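Local coordinates for Udp-n-acetylglucosamine pyrophosphorylase (Trypanosoma brucei, PDB 4BQH), which probably catalyses the transfer of a uridylyl group from UTP to N-acetylglucosamine 1-phosphate, releasing diphosphate and yielding UDP-N-acetylglucosamine, at residues 263-268 with 362-367; 523-526 with 530-533. One frame throughout, in Å; residues are numbered along the deposited sequence.

Contact 1 of 2, residues 263-268 with 362-367. With SO4 (sulfate ion), chain D.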
loop_
_atom_site.group_PDB
_atom_site.type_symbol
_atom_site.label_atom_id
_atom_site.label_comp_id
_atom_site.label_asym_id
_atom_site.label_seq_id
_atom_site.Cartn_x
_atom_site.Cartn_y
_atom_site.Cartn_z
ATOM N N SER A 263 12.560 -17.307 3.270
ATOM C CA SER A 263 11.458 -16.339 3.161
ATOM C C SER A 263 11.552 -15.460 1.917
ATOM O O SER A 263 12.613 -15.342 1.290
ATOM C CB SER A 263 11.418 -15.453 4.403
ATOM O OG SER A 263 12.611 -14.691 4.514
ATOM N N LEU A 264 10.434 -14.835 1.547
ATOM C CA LEU A 264 10.476 -13.830 0.495
ATOM C C LEU A 264 11.467 -12.709 0.865
ATOM O O LEU A 264 12.173 -12.190 -0.008
ATOM C CB LEU A 264 9.079 -13.237 0.221
ATOM C CG LEU A 264 8.939 -12.250 -0.972
ATOM C CD1 LEU A 264 9.572 -12.763 -2.275
ATOM C CD2 LEU A 264 7.450 -12.030 -1.230
ATOM N N LEU A 265 11.514 -12.337 2.144
ATOM C CA LEU A 265 12.492 -11.352 2.617
ATOM C C LEU A 265 13.924 -11.773 2.259
ATOM O O LEU A 265 14.679 -10.991 1.700
ATOM C CB LEU A 265 12.373 -11.171 4.136
ATOM C CG LEU A 265 13.322 -10.167 4.766
ATOM C CD1 LEU A 265 12.855 -8.774 4.413
ATOM C CD2 LEU A 265 13.299 -10.352 6.282
ATOM N N GLN A 266 14.278 -13.014 2.583
ATOM C CA GLN A 266 15.593 -13.535 2.233
ATOM C C GLN A 266 15.800 -13.563 0.711
ATOM O O GLN A 266 16.874 -13.226 0.241
ATOM C CB GLN A 266 15.781 -14.924 2.850
ATOM C CG GLN A 266 15.886 -14.876 4.381
ATOM C CD GLN A 266 15.882 -16.264 5.022
ATOM O OE1 GLN A 266 14.903 -17.007 4.933
ATOM N NE2 GLN A 266 16.983 -16.608 5.691
ATOM N N HIS A 267 14.775 -13.945 -0.053
ATOM C CA HIS A 267 14.848 -13.938 -1.534
ATOM C C HIS A 267 15.125 -12.541 -2.036
ATOM O O HIS A 267 15.937 -12.344 -2.940
ATOM C CB HIS A 267 13.551 -14.450 -2.137
ATOM C CG HIS A 267 13.324 -15.936 -1.947
ATOM N ND1 HIS A 267 12.339 -16.611 -2.584
ATOM C CD2 HIS A 267 14.019 -16.877 -1.199
ATOM C CE1 HIS A 267 12.380 -17.905 -2.222
ATOM N NE2 HIS A 267 13.409 -18.070 -1.385
ATOM N N LEU A 268 14.461 -11.554 -1.438
ATOM C CA LEU A 268 14.670 -10.154 -1.870
ATOM C C LEU A 268 16.075 -9.645 -1.549
ATOM O O LEU A 268 16.676 -8.932 -2.346
ATOM C CB LEU A 268 13.624 -9.237 -1.227
ATOM C CG LEU A 268 12.166 -9.456 -1.639
ATOM C CD1 LEU A 268 11.267 -8.555 -0.792
ATOM C CD2 LEU A 268 11.930 -9.247 -3.124
ATOM N N CYS A 362 10.222 1.535 3.016
ATOM C CA CYS A 362 11.027 1.007 4.099
ATOM C C CYS A 362 12.281 0.349 3.553
ATOM O O CYS A 362 12.222 -0.308 2.516
ATOM C CB CYS A 362 10.243 -0.049 4.865
ATOM S SG CYS A 362 8.751 0.616 5.634
ATOM N N SER A 363 13.400 0.493 4.270
ATOM C CA SER A 363 14.595 -0.267 3.910
ATOM C C SER A 363 14.344 -1.766 4.120
ATOM O O SER A 363 13.526 -2.184 4.954
ATOM C CB SER A 363 15.803 0.160 4.760
ATOM O OG SER A 363 15.632 -0.231 6.114
ATOM N N LEU A 364 15.085 -2.585 3.401
ATOM C CA LEU A 364 14.983 -4.017 3.636
ATOM C C LEU A 364 15.484 -4.375 5.040
ATOM O O LEU A 364 14.927 -5.254 5.692
ATOM C CB LEU A 364 15.731 -4.817 2.555
ATOM C CG LEU A 364 15.236 -6.274 2.487
ATOM C CD1 LEU A 364 13.822 -6.378 1.925
ATOM C CD2 LEU A 364 16.166 -7.121 1.629
ATOM N N HIS A 365 16.499 -3.667 5.525
ATOM C CA HIS A 365 16.937 -3.823 6.916
ATOM C C HIS A 365 15.805 -3.577 7.885
ATOM O O HIS A 365 15.612 -4.373 8.823
ATOM C CB HIS A 365 18.089 -2.871 7.253
ATOM C CG HIS A 365 18.760 -3.166 8.587
ATOM N ND1 HIS A 365 19.816 -2.464 9.033
ATOM C CD2 HIS A 365 18.520 -4.153 9.542
ATOM C CE1 HIS A 365 20.207 -2.945 10.235
ATOM N NE2 HIS A 365 19.413 -3.965 10.551
ATOM N N PHE A 366 15.050 -2.484 7.681
ATOM C CA PHE A 366 13.886 -2.244 8.554
ATOM C C PHE A 366 12.864 -3.376 8.456
ATOM O O PHE A 366 12.323 -3.806 9.481
ATOM C CB PHE A 366 13.201 -0.886 8.293
ATOM C CG PHE A 366 11.984 -0.672 9.155
ATOM C CD1 PHE A 366 12.126 -0.327 10.490
ATOM C CD2 PHE A 366 10.697 -0.908 8.661
ATOM C CE1 PHE A 366 11.004 -0.192 11.309
ATOM C CE2 PHE A 366 9.580 -0.730 9.482
ATOM C CZ PHE A 366 9.742 -0.366 10.800
ATOM N N MET A 367 12.561 -3.828 7.235
ATOM C CA MET A 367 11.574 -4.909 7.106
ATOM C C MET A 367 12.004 -6.134 7.915
ATOM O O MET A 367 11.178 -6.792 8.558
ATOM C CB MET A 367 11.337 -5.260 5.644
ATOM C CG MET A 367 10.791 -4.093 4.815
ATOM S SD MET A 367 9.291 -3.329 5.449
ATOM C CE MET A 367 8.093 -4.643 5.148
HETATM S S SO4 D . 9.915 -16.342 -4.991
HETATM O O1 SO4 D . 8.676 -15.596 -5.289
HETATM O O2 SO4 D . 9.732 -17.216 -3.800
HETATM O O3 SO4 D . 10.998 -15.377 -4.722
HETATM O O4 SO4 D . 10.228 -17.242 -6.130
#

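Contact 2 of 2, residues 523-526 with 530-533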
loop_
_atom_site.group_PDB
_atom_site.type_symbol
_atom_site.label_atom_id
_atom_site.label_comp_id
_atom_site.label_asym_id
_atom_site.label_seq_id
_atom_site.Cartn_x
_atom_site.Cartn_y
_atom_site.Cartn_z
ATOM N N ILE A 523 -3.880 18.968 -30.078
ATOM C CA ILE A 523 -4.171 20.277 -30.627
ATOM C C ILE A 523 -5.221 20.213 -31.754
ATOM O O ILE A 523 -6.131 21.037 -31.774
ATOM C CB ILE A 523 -2.885 21.015 -31.072
ATOM C CG1 ILE A 523 -2.133 21.477 -29.825
ATOM C CG2 ILE A 523 -3.205 22.214 -31.959
ATOM C CD1 ILE A 523 -0.748 22.019 -30.106
ATOM N N HIS A 524 -5.101 19.218 -32.630
ATOM C CA HIS A 524 -6.054 19.013 -33.740
ATOM C C HIS A 524 -7.444 18.815 -33.167
ATOM O O HIS A 524 -8.397 19.454 -33.605
ATOM C CB HIS A 524 -5.625 17.811 -34.564
ATOM C CG HIS A 524 -6.425 17.607 -35.833
ATOM N ND1 HIS A 524 -7.451 16.733 -35.918
ATOM C CD2 HIS A 524 -6.304 18.191 -37.087
ATOM C CE1 HIS A 524 -7.962 16.766 -37.164
ATOM N NE2 HIS A 524 -7.268 17.667 -37.871
ATOM N N GLN A 525 -7.575 17.954 -32.162
ATOM C CA GLN A 525 -8.893 17.713 -31.526
ATOM C C GLN A 525 -9.472 18.962 -30.905
ATOM O O GLN A 525 -10.668 19.221 -31.056
ATOM C CB GLN A 525 -8.769 16.694 -30.405
ATOM C CG GLN A 525 -8.519 15.281 -30.876
ATOM C CD GLN A 525 -8.229 14.364 -29.706
ATOM O OE1 GLN A 525 -7.103 14.335 -29.183
ATOM N NE2 GLN A 525 -9.244 13.620 -29.283
ATOM N N LEU A 526 -8.637 19.705 -30.172
ATOM C CA LEU A 526 -9.076 20.895 -29.454
ATOM C C LEU A 526 -9.555 21.991 -30.395
ATOM O O LEU A 526 -10.556 22.665 -30.106
ATOM C CB LEU A 526 -8.011 21.427 -28.491
ATOM C CG LEU A 526 -7.717 20.525 -27.290
ATOM C CD1 LEU A 526 -6.516 21.088 -26.545
ATOM C CD2 LEU A 526 -8.920 20.409 -26.356
ATOM N N PRO A 530 -13.481 19.346 -29.967
ATOM C CA PRO A 530 -12.983 18.801 -28.683
ATOM C C PRO A 530 -13.974 17.839 -27.982
ATOM O O PRO A 530 -15.147 18.205 -27.784
ATOM C CB PRO A 530 -12.736 20.057 -27.842
ATOM C CG PRO A 530 -13.595 21.120 -28.434
ATOM C CD PRO A 530 -13.713 20.804 -29.905
ATOM N N PRO A 531 -13.522 16.613 -27.637
ATOM C CA PRO A 531 -14.343 15.710 -26.831
ATOM C C PRO A 531 -14.337 16.201 -25.377
ATOM O O PRO A 531 -13.510 17.035 -25.026
ATOM C CB PRO A 531 -13.614 14.380 -26.951
ATOM C CG PRO A 531 -12.178 14.775 -27.081
ATOM C CD PRO A 531 -12.214 16.001 -27.958
ATOM N N PRO A 532 -15.277 15.708 -24.544
ATOM C CA PRO A 532 -15.265 16.093 -23.124
ATOM C C PRO A 532 -13.943 15.739 -22.434
ATOM O O PRO A 532 -13.473 16.456 -21.543
ATOM C CB PRO A 532 -16.380 15.227 -22.516
ATOM C CG PRO A 532 -17.256 14.842 -23.660
ATOM C CD PRO A 532 -16.388 14.792 -24.887
ATOM N N VAL A 533 -13.359 14.627 -22.851
ATOM C CA VAL A 533 -12.112 14.135 -22.233
ATOM C C VAL A 533 -11.171 13.677 -23.343
ATOM O O VAL A 533 -11.480 12.744 -24.037
ATOM C CB VAL A 533 -12.382 12.941 -21.292
ATOM C CG1 VAL A 533 -11.098 12.539 -20.572
ATOM C CG2 VAL A 533 -13.446 13.277 -20.250
#

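Contact 1 of 2, residues 263-268 with 362-367
Leu265 and Leu364 meet methyl to methyl, CD1 of Leu265 lying 3.6 Å from CD1 of Leu364; the two side chains run antiparallel and overlap at these methyls. With CG of Leu265 anti to the backbone N (chi1 -180°), CD1 is swung across to the other helix. The same Leu265 CD1 also packs on Met367 CB at 4.0 Å, while bends at chi2 and chi3 turn the end of the Met367 side chain away, and it touches helix 241-246 and Ile278. Leu364 also lies over the next turn: its CD2 is 4.1 Å from Leu268 C, and its CD1 is 4.3 Å from Leu268 CB.

Behind this apolar layer each helix start is capped. Ser263 OG accepts from Gln266 N, and Gln266 OE1 takes Ser263 N in return on an in-plane lone pair, 2.9 Å from that nitrogen: a capping box. Ser363 OG receives Phe366 N at 2.8 Å and is also hydrogen-bonded to His303. One residue beyond the box, His267 ND1 donates to O3 of a sulfate at 2.8 Å; His206 and Arg249 also bind this ion, which probably came from the crystallisation liquor.

The first turn of helix 364-374 thus packs on the Leu265/Leu268 side of helix 264-270, two helices side by side on the central mixed sheet of a GT-A-type nucleotidyltransferase domain.

Contact 2 of 2, residues 523-526 with 530-533
Gln525 and Pro531 cross at about a right angle, with the nitrogen end of the glutamine amide turned toward the CG-CD side of the proline ring. Gln525 CG is anti to the carbonyl carbon (chi1 -71°) and the chain runs extended beyond it, which carries NE2 to 3.8 Å from Pro531 CG and 4.0 Å from Pro531 CD. This is van der Waals contact with ring carbons: the glutamine comes in across the ring, and NE2 does the touching.

Leu526 and Pro530 meet at an oblique angle instead. Although the leucine side chain sets off away from the loop, its CD2 still reaches Pro530 CB at 4.1 Å. Leu526 is buried and also touches Leu467, Ala491, Met495 and Ile500; Pro530 touches Ile500 too, so both rest on the same neighbour.

The Pro530 ring also packs against carbonyl oxygens of the last turn. Its CD lies 3.6 Å from Gln525 O and 3.7 Å from Leu526 O, and its CG is 3.8 Å from Leu526 O. Pro530 N approaches Gln525 O to 3.0 Å, but the proline nitrogen carries no hydrogen, and helical bonding cannot continue through it.

A run of three prolines here leads from helix 519-528 into strand 533-536, beside helices 448-471 and 485-497: proline just after a helix C-terminus, a common helix-ending arrangement.

Contacts 1 and 2 lie on opposite sides of the chain's centre, their own centres 47 Å apart and their nearest atoms about 34 Å apart. Contact 1 is complete in the sequence before contact 2 begins. It joins segments 94 residues apart, whereas contact 2 joins near neighbours in sequence; the centre of contact 1 is about 16 Å, and that of contact 2 about 35 Å, from the chain centre. The bound inhibitor is close to contact 1 alone: the side chain of Leu265 is about 8 Å from it, so that packing stands near the inhibitor pocket, whereas residues 523-533 belong to the remote C-terminal part of the molecule.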